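Local coordinates for protein bifunctional autolysin (Staphylococcus aureus subsp. aureus Mu50, PDB 6FXO) that probably hydrolyses staphylococcal cell-wall peptidoglycan, acting here through a glycoside hydrolase family 73 N-acetylglucosaminidase region related to the lysozymes, at residues 79-84 with 225-230. Numbering follows the deposited sequence.
Sequences NQFLKG and KGYYDK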
loop_
_atom_site.group_PDB
_atom_site.type_symbol
_atom_site.label_atom_id
_atom_site.label_comp_id
_atom_site.label_asym_id
_atom_site.label_seq_id
_atom_site.Cartn_x
_atom_site.Cartn_y
_atom_site.Cartn_z
ATOM N N ASN A 79 -2.654 -16.635 9.142
ATOM C CA ASN A 79 -3.888 -16.863 9.885
ATOM C C ASN A 79 -3.753 -16.497 11.336
ATOM O O ASN A 79 -4.734 -16.063 11.934
ATOM C CB ASN A 79 -4.386 -18.279 9.776
ATOM C CG ASN A 79 -4.780 -18.604 8.378
ATOM O OD1 ASN A 79 -5.745 -18.058 7.850
ATOM N ND2 ASN A 79 -4.098 -19.486 7.708
ATOM N N GLN A 80 -2.551 -16.639 11.925
ATOM C CA GLN A 80 -2.506 -16.257 13.323
ATOM C C GLN A 80 -2.853 -14.773 13.451
ATOM O O GLN A 80 -3.381 -14.356 14.476
ATOM C CB GLN A 80 -1.144 -16.574 13.962
ATOM C CG GLN A 80 -1.263 -17.503 15.168
ATOM N N PHE A 81 -2.561 -13.982 12.396
ATOM C CA PHE A 81 -2.853 -12.558 12.412
ATOM C C PHE A 81 -4.292 -12.182 11.994
ATOM O O PHE A 81 -4.858 -11.262 12.575
ATOM C CB PHE A 81 -1.807 -11.789 11.567
ATOM C CG PHE A 81 -2.166 -10.379 11.143
ATOM C CD1 PHE A 81 -2.115 -9.326 12.049
ATOM C CD2 PHE A 81 -2.540 -10.104 9.843
ATOM C CE1 PHE A 81 -2.436 -8.039 11.655
ATOM C CE2 PHE A 81 -2.858 -8.810 9.453
ATOM C CZ PHE A 81 -2.805 -7.788 10.362
ATOM N N LEU A 82 -4.876 -12.929 11.011
ATOM C CA LEU A 82 -6.188 -12.753 10.475
ATOM C C LEU A 82 -7.184 -13.291 11.477
ATOM O O LEU A 82 -8.381 -13.100 11.287
ATOM C CB LEU A 82 -6.306 -13.494 9.109
ATOM C CG LEU A 82 -5.625 -12.848 7.854
ATOM C CD1 LEU A 82 -5.733 -13.767 6.607
ATOM C CD2 LEU A 82 -6.267 -11.453 7.521
ATOM N N LYS A 83 -6.703 -13.940 12.570
ATOM C CA LYS A 83 -7.703 -14.447 13.498
ATOM C C LYS A 83 -8.599 -13.410 14.126
ATOM O O LYS A 83 -8.156 -12.350 14.574
ATOM C CB LYS A 83 -7.039 -15.264 14.614
ATOM C CG LYS A 83 -7.005 -16.750 14.323
ATOM N N GLY A 84 -9.892 -13.743 14.127
ATOM C CA GLY A 84 -10.899 -12.869 14.703
ATOM C C GLY A 84 -11.224 -11.667 13.851
ATOM O O GLY A 84 -11.977 -10.795 14.277
ATOM N N LYS A 225 4.528 -1.391 8.592
ATOM C CA LYS A 225 5.423 -1.988 9.504
ATOM C C LYS A 225 4.583 -2.471 10.662
ATOM O O LYS A 225 4.941 -3.464 11.260
ATOM C CB LYS A 225 6.452 -0.973 10.004
ATOM C CG LYS A 225 7.495 -1.543 10.968
ATOM C CD LYS A 225 7.372 -0.932 12.363
ATOM C CE LYS A 225 8.523 -1.245 13.297
ATOM N NZ LYS A 225 8.455 -0.443 14.556
ATOM N N GLY A 226 3.417 -1.841 10.924
ATOM C CA GLY A 226 2.617 -2.311 12.059
ATOM C C GLY A 226 2.067 -3.690 11.762
ATOM O O GLY A 226 2.057 -4.560 12.637
ATOM N N TYR A 227 1.667 -3.908 10.548
ATOM C CA TYR A 227 1.165 -5.199 10.242
ATOM C C TYR A 227 2.313 -6.210 10.270
ATOM O O TYR A 227 2.091 -7.316 10.700
ATOM C CB TYR A 227 0.524 -5.286 8.810
ATOM C CG TYR A 227 -0.732 -4.514 8.619
ATOM C CD1 TYR A 227 -1.949 -4.976 9.113
ATOM C CD2 TYR A 227 -0.723 -3.271 8.011
ATOM C CE1 TYR A 227 -3.104 -4.220 9.015
ATOM C CE2 TYR A 227 -1.868 -2.512 7.899
ATOM C CZ TYR A 227 -3.061 -2.988 8.399
ATOM O OH TYR A 227 -4.209 -2.260 8.270
ATOM N N TYR A 228 3.541 -5.841 9.838
ATOM C CA TYR A 228 4.651 -6.750 9.840
ATOM C C TYR A 228 4.951 -7.237 11.224
ATOM O O TYR A 228 5.259 -8.404 11.360
ATOM C CB TYR A 228 5.962 -6.132 9.269
ATOM C CG TYR A 228 6.172 -6.476 7.823
ATOM C CD1 TYR A 228 5.729 -5.616 6.800
ATOM C CD2 TYR A 228 6.807 -7.670 7.459
ATOM C CE1 TYR A 228 5.905 -5.957 5.452
ATOM C CE2 TYR A 228 6.965 -8.026 6.123
ATOM C CZ TYR A 228 6.519 -7.173 5.125
ATOM O OH TYR A 228 6.723 -7.556 3.817
ATOM N N ASP A 229 4.902 -6.375 12.206
ATOM C CA ASP A 229 5.170 -6.763 13.574
ATOM C C ASP A 229 4.088 -7.655 14.162
ATOM O O ASP A 229 4.389 -8.495 14.975
ATOM C CB ASP A 229 5.377 -5.546 14.494
ATOM C CG ASP A 229 6.520 -4.639 14.095
ATOM O OD1 ASP A 229 7.567 -5.160 13.664
ATOM O OD2 ASP A 229 6.405 -3.413 14.306
ATOM N N LYS A 230 2.841 -7.448 13.746
ATOM C CA LYS A 230 1.745 -8.246 14.275
ATOM C C LYS A 230 1.833 -9.576 13.709
ATOM O O LYS A 230 1.610 -10.549 14.406
ATOM C CB LYS A 230 0.369 -7.629 13.942
ATOM C CG LYS A 230 -0.195 -6.828 15.118
ATOM C CD LYS A 230 -1.705 -6.954 15.331
ATOM C CE LYS A 230 -2.275 -6.061 16.411
ATOM N NZ LYS A 230 -3.762 -6.194 16.525
#
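An aromatic helix-to-helix contact joins the C-terminal end of helix 75-82 to the later part of helix 216-231, with F81 reaching across to Y227 and K230. The backbones come nearest at F81 and K230, whose CA atoms are 6.6 Å apart. The CB of F81 points at helix 216-231, and a first torsion that sets CG trans to the backbone N (chi1 163°) carries the ring on toward Y227. The two rings meet rim to rim, their centroids 5.8 Å apart and their planes almost perpendicular at 87°, yet neither lies over the face of the other, so this is not a T-shaped stack. The CZ corner of F81 arrives near the plane of the tyrosine ring, on its CD1-CE1 side. F81 CE2 is 4.0 Å from Y227 CD1, but the exact closeness of the two rims is doubtful.

The neighbouring CD1-CE1 edge of the phenylalanine meets the aliphatic part of K230. K230 CB is 3.6 Å from F81 CD1 and approaches the ring obliquely, whereas K230 CD lies at the ring's edge, 3.9 Å from F81 CE1. The lysine chain runs roughly at right angles to the F81 side chain; bent at chi2 (-142°), it then leads its ammonium end away from helix 75-82. No hydrogen bond or salt bridge crosses between the segments, and the contact is small, burying 168 Å² in all.

Helix 106-116 provides common ground: F81 touches I110, and Y227 touches S111 and L114. K85 adds a cation-pi contact to the F81 ring. The result is three-helix packing through a buried phenylalanine, joining two helices far apart in the chain, consistent with the mainly helical, lysozyme-clan architecture of a GH73 glucosaminidase.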